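Local coordinates for lipid Binding Protein (Caenorhabditis elegans, PDB 6C1Z), which binds a wide range of unsaturated fatty acids, oleic acid among them, and carries them from the lysosome to the nucleus to switch on longevity genes, at residues Ser38-Thr43 / Tyr58-Asn63; Lys69-Phe74 / Leu87-Asn92. All blocks are in the same frame, centred on the assembly; numbering follows the deposited sequence.

Two loops of a fatty acid-binding protein barrel are compared here. Interaction 1 joins the end of helix 31-39 and the start of strand 43-49 to the turn after strand 52-58, and so belongs to the helix-bearing portal region that in relatives is the probable lipid entrance. Interaction 2 lays the turn after strand 64-68 on strand 83-91, at the gap between strands 64-68 and 74-77, across the chain's centre from the portal. The centres of interactions 1 and 2 are 25 Å apart. Their nearest atoms are about 13 Å apart, so they do not touch. Strand 64-68 follows interaction 1 and leads into interaction 2.

Interaction 1. Residues Ser38-Thr43 / Tyr58-Asn63; sequences SLTSPT and YSTFKN
Thr43 and Tyr58 face each other as an antiparallel hydrogen-bonded pair, the last rung between their strands before the chains part. Thr43 N gives its hydrogen to Tyr58 O at 2.9 Å, and Tyr58 N returns one to Thr43 O at 2.8 Å; both bonds are close to straight and lie in the carbonyl planes. Beyond this rung Pro42 lies against the same carbonyl, CA 3.2 Å from Tyr58 O, and sets CB against Ser59 CB. Next along, Thr40 meets the turn with its methyl: CG2 lies 3.7 Å from Thr60 OG1 and 3.9 Å from Phe61 CB, while Thr40 CB rests on Ser59 CB. The Thr40 and Thr60 side chains run alongside, pointing opposite ways, and that of Phe61 lies across Thr40. The methyl is offered to the turn because CG2 stands anti to the carbonyl carbon, with OG1 (chi1 65°) bonded instead to Ala37 O.

A second shell shapes the turn. Ser59 OG donates to Lys62 O at 2.9 Å and takes a weak bond from Phe61 N, so that one hydroxyl meets both. Ser59 N reaches Asn63 OD1 at 3.3 Å, and the same amide places its ND2 at the edge of the Tyr58 ring, in its plane.

Farther out, Phe61 directs its ring away from Thr40 (chi1 -179°) onto Ile33, Ala36 and Ala37 of helix 31-39. In relatives the second helix and the turn between the third and fourth strands form the portal, probably the route of the fatty acid. Pro42 packs on Leu14 and shares backbone hydrogen bonding with it, and Thr43 OG1 bonds Lys13 NZ, so strand 10-18 flanks the start of strand 43-49, while the turn lies against the end of the helix.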
loop_
_atom_site.group_PDB
_atom_site.type_symbol
_atom_site.label_atom_id
_atom_site.label_comp_id
_atom_site.label_asym_id
_atom_site.label_seq_id
_atom_site.Cartn_x
_atom_site.Cartn_y
_atom_site.Cartn_z
ATOM N N SER A 38 -1.243 13.318 -2.600
ATOM C CA SER A 38 -2.224 13.303 -1.522
ATOM C C SER A 38 -3.555 13.917 -1.932
ATOM O O SER A 38 -4.566 13.684 -1.260
ATOM C CB SER A 38 -1.664 14.016 -0.283
ATOM O OG SER A 38 -1.501 15.401 -0.506
ATOM N N LEU A 39 -3.594 14.679 -3.026
ATOM C CA LEU A 39 -4.855 15.249 -3.477
ATOM C C LEU A 39 -5.742 14.240 -4.192
ATOM O O LEU A 39 -6.958 14.457 -4.268
ATOM C CB LEU A 39 -4.604 16.453 -4.384
ATOM C CG LEU A 39 -4.280 17.753 -3.658
ATOM C CD1 LEU A 39 -3.820 18.785 -4.659
ATOM C CD2 LEU A 39 -5.497 18.256 -2.893
ATOM N N THR A 40 -5.187 13.154 -4.719
ATOM C CA THR A 40 -5.998 12.214 -5.476
ATOM C C THR A 40 -6.804 11.312 -4.547
ATOM O O THR A 40 -6.510 11.173 -3.356
ATOM C CB THR A 40 -5.124 11.310 -6.336
ATOM O OG1 THR A 40 -4.318 10.487 -5.484
ATOM C CG2 THR A 40 -4.244 12.125 -7.271
ATOM N N SER A 41 -7.836 10.685 -5.119
ATOM C CA SER A 41 -8.623 9.649 -4.451
ATOM C C SER A 41 -8.502 8.400 -5.316
ATOM O O SER A 41 -9.345 8.163 -6.197
ATOM C CB SER A 41 -10.081 10.076 -4.281
ATOM O OG SER A 41 -10.175 11.157 -3.367
ATOM N N PRO A 42 -7.473 7.584 -5.099
ATOM C CA PRO A 42 -7.172 6.490 -6.028
ATOM C C PRO A 42 -8.190 5.372 -5.935
ATOM O O PRO A 42 -8.977 5.274 -4.990
ATOM C CB PRO A 42 -5.791 6.007 -5.580
ATOM C CG PRO A 42 -5.640 6.465 -4.195
ATOM C CD PRO A 42 -6.445 7.707 -4.048
ATOM N N THR A 43 -8.158 4.519 -6.958
ATOM C CA THR A 43 -8.876 3.258 -6.971
ATOM C C THR A 43 -7.861 2.141 -6.802
ATOM O O THR A 43 -6.862 2.083 -7.526
ATOM C CB THR A 43 -9.611 3.097 -8.296
ATOM O OG1 THR A 43 -10.575 4.142 -8.404
ATOM C CG2 THR A 43 -10.316 1.756 -8.366
ATOM N N TYR A 58 -4.773 3.063 -9.041
ATOM C CA TYR A 58 -4.940 3.933 -10.202
ATOM C C TYR A 58 -5.338 5.337 -9.783
ATOM O O TYR A 58 -6.234 5.516 -8.954
ATOM C CB TYR A 58 -6.008 3.392 -11.161
ATOM C CG TYR A 58 -5.633 2.068 -11.768
ATOM C CD1 TYR A 58 -4.774 2.014 -12.860
ATOM C CD2 TYR A 58 -6.149 0.887 -11.278
ATOM C CE1 TYR A 58 -4.422 0.809 -13.438
ATOM C CE2 TYR A 58 -5.810 -0.342 -11.860
ATOM C CZ TYR A 58 -4.928 -0.362 -12.923
ATOM O OH TYR A 58 -4.605 -1.578 -13.482
ATOM N N SER A 59 -4.716 6.343 -10.388
ATOM C CA SER A 59 -5.105 7.717 -10.099
ATOM C C SER A 59 -4.657 8.620 -11.236
ATOM O O SER A 59 -3.871 8.221 -12.095
ATOM C CB SER A 59 -4.492 8.217 -8.790
ATOM O OG SER A 59 -3.123 8.575 -8.957
ATOM N N THR A 60 -5.153 9.861 -11.205
ATOM C CA THR A 60 -4.779 10.840 -12.218
ATOM C C THR A 60 -3.292 11.161 -12.165
ATOM O O THR A 60 -2.697 11.520 -13.188
ATOM C CB THR A 60 -5.604 12.125 -12.053
ATOM O OG1 THR A 60 -5.535 12.600 -10.701
ATOM C CG2 THR A 60 -7.056 11.888 -12.432
ATOM N N PHE A 61 -2.674 11.042 -10.990
ATOM C CA PHE A 61 -1.275 11.418 -10.825
ATOM C C PHE A 61 -0.306 10.293 -11.180
ATOM O O PHE A 61 0.756 10.549 -11.759
ATOM C CB PHE A 61 -1.032 11.884 -9.385
ATOM C CG PHE A 61 0.376 12.329 -9.122
ATOM C CD1 PHE A 61 0.897 13.428 -9.764
ATOM C CD2 PHE A 61 1.179 11.642 -8.225
ATOM C CE1 PHE A 61 2.199 13.849 -9.520
ATOM C CE2 PHE A 61 2.478 12.056 -7.978
ATOM C CZ PHE A 61 2.988 13.153 -8.628
ATOM N N LYS A 62 -0.614 9.057 -10.816
ATOM C CA LYS A 62 0.258 7.945 -11.158
ATOM C C LYS A 62 -0.500 6.648 -10.965
ATOM O O LYS A 62 -1.295 6.527 -10.027
ATOM C CB LYS A 62 1.518 7.926 -10.282
ATOM C CG LYS A 62 2.559 6.916 -10.757
ATOM C CD LYS A 62 3.795 6.909 -9.876
ATOM C CE LYS A 62 4.836 5.917 -10.384
ATOM N NZ LYS A 62 4.334 4.511 -10.327
ATOM N N ASN A 63 -0.256 5.684 -11.852
ATOM C CA ASN A 63 -0.705 4.313 -11.653
ATOM C C ASN A 63 0.450 3.521 -11.061
ATOM O O ASN A 63 1.591 3.641 -11.518
ATOM C CB ASN A 63 -1.141 3.666 -12.969
ATOM C CG ASN A 63 -2.334 4.351 -13.598
ATOM O OD1 ASN A 63 -3.080 5.077 -12.943
ATOM N ND2 ASN A 63 -2.526 4.114 -14.887
#

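Interaction 2. Residues Lys69-Phe74 / Leu87-Asn92; sequences KIREKF and LVTFEN
Ile70 and Arg71 form the corner of a type II turn, Lys69 to Glu72, that rests on the carbonyl of Val88. This seat is tight. Arg71 N points almost straight at Val88 O, 2.8 Å away, and Ile70 CA adds a CA-H...O contact to the same oxygen at 3.5 Å. Beside it Leu87 CD1 presses on the peptide between Arg71 and Glu72, 3.4 Å from Arg71 C and 3.7 Å from Glu72 N.

On the inner side the packing is ordinary van der Waals contact. Ile70 lies across Val88 and brings CD1 to 4.1 Å from Val88 CG1, with Phe90 CB just beyond; the other branch, Val88 CG2, meets the edge of the Phe74 ring at CE1. Cut back to an alanine here, Ile70 would probably lose the CD1 contact with Val88 CG1 and Phe90 CB and open a gap between turn and strand. A single water braces the loop, donating to Lys69 O and Glu72 O and accepting from Val88 N at 2.9 Å.

The outer side is more exposed. Lys73, its CG anti to the backbone N, is turned back on itself by three successive bends (75°, 67° and 53°), which bring CE 3.7 Å from Leu87 CB. Looser still is the Arg71 chain, whose CG only brushes Thr89 CG2 at 4.4 Å. The loop bridges strands 64-68 and 74-77, which are not paired with each other: the gap between the fourth and fifth strands known in the fatty acid-binding protein barrel.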
loop_
_atom_site.group_PDB
_atom_site.type_symbol
_atom_site.label_atom_id
_atom_site.label_comp_id
_atom_site.label_asym_id
_atom_site.label_seq_id
_atom_site.Cartn_x
_atom_site.Cartn_y
_atom_site.Cartn_z
ATOM N N LYS A 69 4.141 -12.643 -4.744
ATOM C CA LYS A 69 3.683 -13.860 -4.089
ATOM C C LYS A 69 3.896 -13.748 -2.592
ATOM O O LYS A 69 4.895 -13.195 -2.121
ATOM C CB LYS A 69 4.388 -15.089 -4.639
ATOM C CG LYS A 69 4.178 -15.235 -6.130
ATOM C CD LYS A 69 4.865 -16.461 -6.671
ATOM C CE LYS A 69 4.862 -16.479 -8.187
ATOM N NZ LYS A 69 3.507 -16.671 -8.756
ATOM N N ILE A 70 2.880 -14.187 -1.841
ATOM C CA ILE A 70 2.942 -14.200 -0.393
ATOM C C ILE A 70 4.179 -14.964 0.061
ATOM O O ILE A 70 4.471 -16.048 -0.454
ATOM C CB ILE A 70 1.634 -14.823 0.154
ATOM C CG1 ILE A 70 0.442 -13.919 -0.136
ATOM C CG2 ILE A 70 1.719 -15.115 1.622
ATOM C CD1 ILE A 70 0.535 -12.623 0.552
ATOM N N ARG A 71 4.925 -14.384 1.012
ATOM C CA ARG A 71 6.081 -15.000 1.664
ATOM C C ARG A 71 7.345 -15.019 0.813
ATOM O O ARG A 71 8.345 -15.601 1.226
ATOM C CB ARG A 71 5.800 -16.418 2.175
ATOM C CG ARG A 71 4.663 -16.490 3.194
ATOM C CD ARG A 71 4.273 -17.944 3.514
ATOM N NE ARG A 71 4.211 -18.741 2.291
ATOM C CZ ARG A 71 3.114 -18.910 1.554
ATOM N NH1 ARG A 71 1.960 -18.373 1.924
ATOM N NH2 ARG A 71 3.165 -19.627 0.436
ATOM N N GLU A 72 7.346 -14.363 -0.338
ATOM C CA GLU A 72 8.469 -14.403 -1.263
ATOM C C GLU A 72 9.040 -13.000 -1.379
ATOM O O GLU A 72 8.389 -12.105 -1.924
ATOM C CB GLU A 72 8.010 -14.917 -2.627
ATOM C CG GLU A 72 7.613 -16.386 -2.630
ATOM C CD GLU A 72 8.175 -17.156 -3.820
ATOM O OE1 GLU A 72 8.790 -16.531 -4.712
ATOM O OE2 GLU A 72 8.000 -18.392 -3.858
ATOM N N LYS A 73 10.281 -12.816 -0.926
ATOM C CA LYS A 73 10.901 -11.506 -1.009
ATOM C C LYS A 73 11.091 -11.144 -2.478
ATOM O O LYS A 73 11.344 -12.011 -3.317
ATOM C CB LYS A 73 12.250 -11.536 -0.286
ATOM C CG LYS A 73 13.010 -10.216 -0.279
ATOM C CD LYS A 73 12.431 -9.191 0.679
ATOM C CE LYS A 73 12.563 -9.581 2.147
ATOM N NZ LYS A 73 13.940 -9.927 2.564
ATOM N N PHE A 74 10.930 -9.862 -2.795
ATOM C CA PHE A 74 11.130 -9.392 -4.157
ATOM C C PHE A 74 11.659 -7.973 -4.096
ATOM O O PHE A 74 11.525 -7.288 -3.077
ATOM C CB PHE A 74 9.829 -9.487 -4.971
ATOM C CG PHE A 74 8.712 -8.599 -4.479
ATOM C CD1 PHE A 74 7.934 -8.971 -3.392
ATOM C CD2 PHE A 74 8.413 -7.412 -5.121
ATOM C CE1 PHE A 74 6.897 -8.165 -2.955
ATOM C CE2 PHE A 74 7.387 -6.602 -4.676
ATOM C CZ PHE A 74 6.621 -6.984 -3.601
ATOM N N LEU A 87 8.568 -7.751 1.346
ATOM C CA LEU A 87 8.053 -9.076 1.690
ATOM C C LEU A 87 6.627 -8.896 2.177
ATOM O O LEU A 87 6.397 -8.152 3.141
ATOM C CB LEU A 87 8.906 -9.698 2.803
ATOM C CG LEU A 87 8.428 -11.018 3.396
ATOM C CD1 LEU A 87 8.327 -12.103 2.359
ATOM C CD2 LEU A 87 9.382 -11.446 4.493
ATOM N N VAL A 88 5.669 -9.577 1.539
ATOM C CA VAL A 88 4.252 -9.502 1.914
ATOM C C VAL A 88 3.843 -10.834 2.511
ATOM O O VAL A 88 4.120 -11.887 1.933
ATOM C CB VAL A 88 3.351 -9.158 0.716
ATOM C CG1 VAL A 88 1.923 -8.846 1.209
ATOM C CG2 VAL A 88 3.917 -7.974 -0.093
ATOM N N THR A 89 3.209 -10.790 3.677
ATOM C CA THR A 89 2.648 -11.965 4.319
ATOM C C THR A 89 1.155 -11.741 4.555
ATOM O O THR A 89 0.634 -10.639 4.400
ATOM C CB THR A 89 3.374 -12.229 5.633
ATOM O OG1 THR A 89 3.342 -11.019 6.394
ATOM C CG2 THR A 89 4.827 -12.667 5.387
ATOM N N PHE A 90 0.467 -12.837 4.837
ATOM C CA PHE A 90 -0.946 -12.794 5.195
ATOM C C PHE A 90 -1.057 -13.419 6.573
ATOM O O PHE A 90 -0.819 -14.621 6.738
ATOM C CB PHE A 90 -1.837 -13.503 4.182
ATOM C CG PHE A 90 -3.307 -13.245 4.404
ATOM C CD1 PHE A 90 -3.855 -12.057 4.000
ATOM C CD2 PHE A 90 -4.119 -14.167 5.048
ATOM C CE1 PHE A 90 -5.191 -11.803 4.233
ATOM C CE2 PHE A 90 -5.457 -13.905 5.248
ATOM C CZ PHE A 90 -5.982 -12.748 4.852
ATOM N N GLU A 91 -1.375 -12.586 7.566
ATOM C CA GLU A 91 -1.287 -12.937 8.974
ATOM C C GLU A 91 -2.554 -12.462 9.660
ATOM O O GLU A 91 -2.872 -11.271 9.604
ATOM C CB GLU A 91 -0.100 -12.204 9.619
ATOM C CG GLU A 91 1.272 -12.515 9.026
ATOM C CD GLU A 91 2.410 -11.789 9.740
ATOM O OE1 GLU A 91 2.290 -11.529 10.961
ATOM O OE2 GLU A 91 3.428 -11.477 9.075
ATOM N N ASN A 92 -3.252 -13.371 10.342
ATOM C CA ASN A 92 -4.412 -12.981 11.124
ATOM C C ASN A 92 -5.384 -12.128 10.310
ATOM O O ASN A 92 -5.931 -11.134 10.790
ATOM C CB ASN A 92 -3.982 -12.281 12.414
ATOM C CG ASN A 92 -3.147 -13.177 13.298
ATOM O OD1 ASN A 92 -3.534 -14.313 13.575
ATOM N ND2 ASN A 92 -1.983 -12.688 13.729
HETATM O O HOH W 1 6.091 -11.046 -0.891
#